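Local coordinates for insecticidal crystal protein Cry7Cal (Bacillus thuringiensis, PDB 5ZI1), which is an insecticidal toxin active against the locust Locusta migratoria manilensis, probably acting through receptor binding and membrane damage in the insect gut, at residues S130-G135 with T142-A147; E248-I253 with V455-D460. All coordinates share one frame; numbering follows the deposited sequence. Where two conformers were deposited one is given.

Contact 1 of 2, residues S130-G135 with T142-A147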
loop_
_atom_site.group_PDB
_atom_site.type_symbol
_atom_site.label_atom_id
_atom_site.label_comp_id
_atom_site.label_asym_id
_atom_site.label_seq_id
_atom_site.Cartn_x
_atom_site.Cartn_y
_atom_site.Cartn_z
ATOM N N SER A 130 20.092 13.735 -9.821
ATOM C CA SER A 130 20.973 12.571 -9.913
ATOM C C SER A 130 20.235 11.253 -9.674
ATOM O O SER A 130 20.771 10.186 -10.003
ATOM C CB SER A 130 22.118 12.692 -8.906
ATOM O OG SER A 130 22.834 13.908 -9.079
ATOM N N PHE A 131 19.028 11.292 -9.106
ATOM C CA PHE A 131 18.273 10.073 -8.829
ATOM C C PHE A 131 17.281 9.747 -9.936
ATOM O O PHE A 131 16.483 8.814 -9.795
ATOM C CB PHE A 131 17.556 10.182 -7.474
ATOM C CG PHE A 131 18.460 10.617 -6.331
ATOM C CD1 PHE A 131 19.746 10.098 -6.197
ATOM C CD2 PHE A 131 18.027 11.551 -5.411
ATOM C CE1 PHE A 131 20.562 10.495 -5.171
ATOM C CE2 PHE A 131 18.847 11.959 -4.384
ATOM C CZ PHE A 131 20.108 11.429 -4.264
ATOM N N ARG A 132 17.316 10.506 -11.031
ATOM C CA ARG A 132 16.509 10.268 -12.223
ATOM C C ARG A 132 17.337 10.497 -13.486
ATOM O O ARG A 132 16.811 10.955 -14.506
ATOM C CB ARG A 132 15.252 11.148 -12.232
ATOM C CG ARG A 132 15.500 12.627 -11.982
ATOM C CD ARG A 132 14.400 13.459 -12.623
ATOM N NE ARG A 132 14.404 14.861 -12.225
ATOM C CZ ARG A 132 15.071 15.843 -12.851
ATOM N NH1 ARG A 132 15.834 15.585 -13.912
ATOM N NH2 ARG A 132 14.983 17.091 -12.400
ATOM N N SER A 133 18.631 10.186 -13.417
ATOM C CA SER A 133 19.547 10.203 -14.553
ATOM C C SER A 133 18.908 9.628 -15.809
ATOM O O SER A 133 18.347 8.532 -15.786
ATOM C CB SER A 133 20.800 9.409 -14.196
ATOM O OG SER A 133 21.970 10.190 -14.356
ATOM N N VAL A 134 18.992 10.389 -16.906
ATOM C CA VAL A 134 18.385 9.980 -18.169
ATOM C C VAL A 134 18.912 8.616 -18.562
ATOM O O VAL A 134 20.127 8.383 -18.550
ATOM C CB VAL A 134 18.686 11.005 -19.270
ATOM C CG1 VAL A 134 17.743 10.808 -20.443
ATOM C CG2 VAL A 134 18.587 12.389 -18.721
ATOM N N GLY A 135 18.003 7.716 -18.936
ATOM C CA GLY A 135 18.359 6.355 -19.254
ATOM C C GLY A 135 18.319 5.387 -18.081
ATOM O O GLY A 135 18.363 4.164 -18.304
ATOM N N THR A 142 13.454 3.622 -6.631
ATOM C CA THR A 142 13.297 3.580 -5.177
ATOM C C THR A 142 14.187 4.612 -4.500
ATOM O O THR A 142 13.769 5.269 -3.537
ATOM C CB THR A 142 13.592 2.171 -4.634
ATOM O OG1 THR A 142 12.592 1.264 -5.088
ATOM C CG2 THR A 142 13.553 2.173 -3.140
ATOM N N VAL A 143 15.411 4.783 -4.997
ATOM C CA VAL A 143 16.253 5.875 -4.507
ATOM C C VAL A 143 15.529 7.205 -4.655
ATOM O O VAL A 143 15.530 8.040 -3.742
ATOM C CB VAL A 143 17.607 5.888 -5.246
ATOM C CG1 VAL A 143 18.430 7.119 -4.855
ATOM C CG2 VAL A 143 18.385 4.594 -4.957
ATOM N N TYR A 144 14.890 7.417 -5.804
ATOM C CA TYR A 144 14.200 8.677 -6.052
ATOM C C TYR A 144 13.045 8.858 -5.076
ATOM O O TYR A 144 12.955 9.878 -4.381
ATOM C CB TYR A 144 13.707 8.702 -7.494
ATOM C CG TYR A 144 12.988 9.959 -7.888
ATOM C CD1 TYR A 144 11.629 10.098 -7.670
ATOM C CD2 TYR A 144 13.663 11.003 -8.516
ATOM C CE1 TYR A 144 10.955 11.247 -8.038
ATOM C CE2 TYR A 144 13.003 12.150 -8.888
ATOM C CZ TYR A 144 11.646 12.266 -8.650
ATOM O OH TYR A 144 10.978 13.402 -9.032
ATOM N N ALA A 145 12.171 7.853 -4.987
ATOM C CA ALA A 145 11.031 7.914 -4.080
ATOM C C ALA A 145 11.460 8.212 -2.652
ATOM O O ALA A 145 10.896 9.101 -2.001
ATOM C CB ALA A 145 10.245 6.612 -4.145
ATOM N N GLN A 146 12.478 7.504 -2.154
ATOM C CA GLN A 146 12.836 7.652 -0.744
ATOM C C GLN A 146 13.466 9.014 -0.464
ATOM O O GLN A 146 13.216 9.616 0.590
ATOM C CB GLN A 146 13.773 6.523 -0.310
ATOM C CG GLN A 146 13.148 5.159 -0.403
ATOM C CD GLN A 146 12.186 4.850 0.741
ATOM O OE1 GLN A 146 12.256 5.451 1.810
ATOM N NE2 GLN A 146 11.291 3.889 0.518
ATOM N N ALA A 147 14.301 9.505 -1.382
ATOM C CA ALA A 147 14.874 10.836 -1.220
ATOM C C ALA A 147 13.809 11.900 -1.414
ATOM O O ALA A 147 13.761 12.892 -0.676
ATOM C CB ALA A 147 16.019 11.039 -2.208
HETATM O O HOH W 1 11.811 15.225 -10.597
#
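Phe131 meets two side chains one helical turn apart, Val143 and Ala147, and buries more area than any other residue of the two segments. CD1 of Phe131 meets CG1 of Val143 at 3.5 Å, the two side chains crossing at about a right angle. Further round the ring, CE2 of Phe131 rests 3.7 Å from CB of Ala147. Leu83 and Ala79 of helix 73-101 also touch the Phe131 side chain.

A second set of contacts gathers round Tyr144. Because its CG is anti to the backbone N (chi1 -179°), the ring leaves the helix alongside the loop, where CG of Arg132 comes within 4.0 Å of CE2 of Tyr144. The carbonyl of Phe131 sets a polar atom against carbon at the root of the same side chain, its O 3.6 Å from CB of Tyr144, and His189 meets the tyrosine ring.

The polar link is indirect. Arg132, extended from CG to NE, passes the ring at a slant, guanidinium and ring planes 51° apart. One water in the ring plane at its edge accepts from NE of Arg132 at 3.1 Å and lies 2.5 Å from OH of Tyr144, a short distance whose exact value is uncertain. Within the N-terminal helical bundle, the loop leading into helix 141-165 is thus folded back onto the helix's first turns by hydrocarbon contact, while a water joins NE of Arg132 to the Tyr144 hydroxyl.

Contact 2 of 2, residues E248-I253 with V455-D460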
loop_
_atom_site.group_PDB
_atom_site.type_symbol
_atom_site.label_atom_id
_atom_site.label_comp_id
_atom_site.label_asym_id
_atom_site.label_seq_id
_atom_site.Cartn_x
_atom_site.Cartn_y
_atom_site.Cartn_z
ATOM N N GLU A 248 -4.496 4.812 6.186
ATOM C CA GLU A 248 -4.516 3.383 5.896
ATOM C C GLU A 248 -4.142 3.148 4.439
ATOM O O GLU A 248 -4.538 3.920 3.563
ATOM C CB GLU A 248 -5.896 2.766 6.162
ATOM C CG GLU A 248 -6.596 3.255 7.420
ATOM C CD GLU A 248 -7.846 2.419 7.740
ATOM O OE1 GLU A 248 -8.654 2.169 6.804
ATOM O OE2 GLU A 248 -8.003 1.993 8.918
ATOM N N LEU A 249 -3.394 2.065 4.194
ATOM C CA LEU A 249 -3.076 1.570 2.857
ATOM C C LEU A 249 -3.990 0.388 2.551
ATOM O O LEU A 249 -3.788 -0.707 3.082
ATOM C CB LEU A 249 -1.620 1.117 2.781
ATOM C CG LEU A 249 -0.536 2.089 3.199
ATOM C CD1 LEU A 249 0.781 1.343 3.407
ATOM C CD2 LEU A 249 -0.392 3.200 2.142
ATOM N N THR A 250 -4.960 0.581 1.673
ATOM C CA THR A 250 -5.951 -0.449 1.397
ATOM C C THR A 250 -5.587 -1.352 0.230
ATOM O O THR A 250 -6.398 -2.201 -0.145
ATOM C CB THR A 250 -7.297 0.205 1.102
ATOM O OG1 THR A 250 -7.153 1.051 -0.042
ATOM C CG2 THR A 250 -7.768 1.028 2.289
ATOM N N ARG A 251 -4.428 -1.160 -0.385
ATOM C CA ARG A 251 -4.090 -1.921 -1.578
ATOM C C ARG A 251 -3.762 -3.370 -1.217
ATOM O O ARG A 251 -3.197 -3.652 -0.157
ATOM C CB ARG A 251 -2.915 -1.273 -2.312
ATOM C CG ARG A 251 -1.520 -1.597 -1.795
ATOM C CD ARG A 251 -1.282 -1.060 -0.407
ATOM N NE ARG A 251 0.056 -1.337 0.126
ATOM C CZ ARG A 251 0.453 -2.498 0.655
ATOM N NH1 ARG A 251 -0.369 -3.545 0.707
ATOM N NH2 ARG A 251 1.689 -2.609 1.119
ATOM N N GLN A 252 -4.120 -4.289 -2.105
ATOM C CA GLN A 252 -3.861 -5.713 -1.929
ATOM C C GLN A 252 -2.724 -6.143 -2.848
ATOM O O GLN A 252 -2.763 -5.874 -4.051
ATOM C CB GLN A 252 -5.129 -6.519 -2.236
ATOM C CG GLN A 252 -4.998 -8.058 -2.142
ATOM C CD GLN A 252 -6.342 -8.740 -2.395
ATOM O OE1 GLN A 252 -6.975 -9.248 -1.471
ATOM N NE2 GLN A 252 -6.793 -8.719 -3.645
ATOM N N ILE A 253 -1.724 -6.830 -2.296
ATOM C CA ILE A 253 -0.636 -7.355 -3.107
ATOM C C ILE A 253 -0.537 -8.866 -2.941
ATOM O O ILE A 253 -1.008 -9.448 -1.954
ATOM C CB ILE A 253 0.700 -6.691 -2.772
ATOM C CG1 ILE A 253 1.009 -6.824 -1.296
ATOM C CG2 ILE A 253 0.691 -5.215 -3.238
ATOM C CD1 ILE A 253 2.169 -5.924 -0.883
ATOM N N VAL A 455 -1.438 -3.903 7.400
ATOM C CA VAL A 455 -2.003 -3.910 8.750
ATOM C C VAL A 455 -2.387 -2.515 9.243
ATOM O O VAL A 455 -3.075 -2.393 10.269
ATOM C CB VAL A 455 -1.022 -4.663 9.684
ATOM C CG1 VAL A 455 -1.430 -4.595 11.154
ATOM C CG2 VAL A 455 -0.956 -6.124 9.268
ATOM N N SER A 456 -2.026 -1.450 8.509
ATOM C CA SER A 456 -2.509 -0.126 8.884
ATOM C C SER A 456 -4.017 -0.010 8.730
ATOM O O SER A 456 -4.638 0.843 9.379
ATOM C CB SER A 456 -1.828 0.956 8.042
ATOM O OG SER A 456 -2.085 0.754 6.666
ATOM N N VAL A 457 -4.628 -0.831 7.879
ATOM C CA VAL A 457 -6.081 -0.837 7.802
ATOM C C VAL A 457 -6.642 -1.450 9.074
ATOM O O VAL A 457 -6.253 -2.557 9.471
ATOM C CB VAL A 457 -6.560 -1.624 6.581
ATOM C CG1 VAL A 457 -8.071 -1.426 6.412
ATOM C CG2 VAL A 457 -5.768 -1.215 5.366
ATOM N N ARG A 458 -7.558 -0.752 9.698
ATOM C CA ARG A 458 -8.126 -1.176 10.945
ATOM C C ARG A 458 -9.561 -1.642 10.729
ATOM O O ARG A 458 -10.245 -1.156 9.825
ATOM C CB ARG A 458 -8.060 -0.033 11.960
ATOM C CG ARG A 458 -6.627 0.512 12.166
ATOM C CD ARG A 458 -5.613 -0.640 12.325
ATOM N NE ARG A 458 -6.065 -1.572 13.366
ATOM C CZ ARG A 458 -5.736 -2.864 13.446
ATOM N NH1 ARG A 458 -6.229 -3.608 14.438
ATOM N NH2 ARG A 458 -4.919 -3.413 12.548
ATOM N N PRO A 459 -10.021 -2.651 11.472
ATOM C CA PRO A 459 -11.341 -3.233 11.182
ATOM C C PRO A 459 -12.521 -2.467 11.757
ATOM O O PRO A 459 -13.661 -2.817 11.438
ATOM C CB PRO A 459 -11.240 -4.641 11.781
ATOM C CG PRO A 459 -10.179 -4.559 12.821
ATOM C CD PRO A 459 -9.192 -3.533 12.312
ATOM N N ASP A 460 -12.284 -1.373 12.485
ATOM C CA ASP A 460 -13.376 -0.704 13.183
ATOM C C ASP A 460 -13.872 0.576 12.527
ATOM O O ASP A 460 -14.985 1.009 12.853
ATOM C CB ASP A 460 -12.968 -0.362 14.620
ATOM C CG ASP A 460 -12.842 -1.578 15.488
ATOM O OD1 ASP A 460 -11.946 -1.586 16.355
ATOM O OD2 ASP A 460 -13.632 -2.524 15.295
#
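Ser456 OG is held by two groups at once: the backbone N of Leu249 donates to it at 3.1 Å in a nearly straight bond (171° at the hydrogen), and ND1 of His454, at the end of strand 448-454, is its other partner. The hydroxyl reaches this spot because chi1 of 60° sets it between its own backbone N and carbonyl carbon, turned toward the 248-253 chain.

Glu248 supplies the other direct bond. Its side chain, extended beyond CG, crosses Val457 at about a right angle and brings OE2 within 2.9 Å of the backbone N of Arg458. That donor comes from above the carboxylate plane, 53° out of it. The second oxygen, OE1, forms a salt bridge with Lys475, whose ammonium also bonds to the carbonyl of Arg458; the buried carboxylate therefore has both a peptide N-H and a cation to offset its charge, which would probably favour the ionised form.

Between these two bonds sits Val457, each methyl facing a different residue. CG2 presses tightly against the carbonyl of Leu249, 3.1 Å from its O, whereas CG1 lies 3.7 Å from OE1 of Glu248. Arg458 turns its guanidinium back along its own segment, giving NH2 to the carbonyl O of Val455 at 3.1 Å, in plane with both groups, while CD of Pro459 lies over one guanidinium face, toward its rim.

Segment 248-253 enters the small sheet of strands 252-254, 448-454 and 430-437, while 455-460 leaves it on the way to strand 468-472. With no strand pairing between the two segments, two side-chain acceptors bind backbone N-H groups of the facing segment in a buried setting.

Overall arrangement
Both contacts are largely buried, yet they illustrate two ways of securing irregular chain. Contact 1 is local: six residues separate its segments, and a loop is packed onto the helix it introduces, within the N-terminal helical bundle. Contact 2 joins segments about two hundred residues apart, nearer the centre of the chain, where the middle domain adjoins the other two. Hydrocarbon surfaces dominate the first, with water mediating its polar link; direct bonds to backbone N-H groups and a nearby lysine characterise the second. They share no element and do not touch, their centres lying 28 Å apart and their nearest atoms about 11 Å.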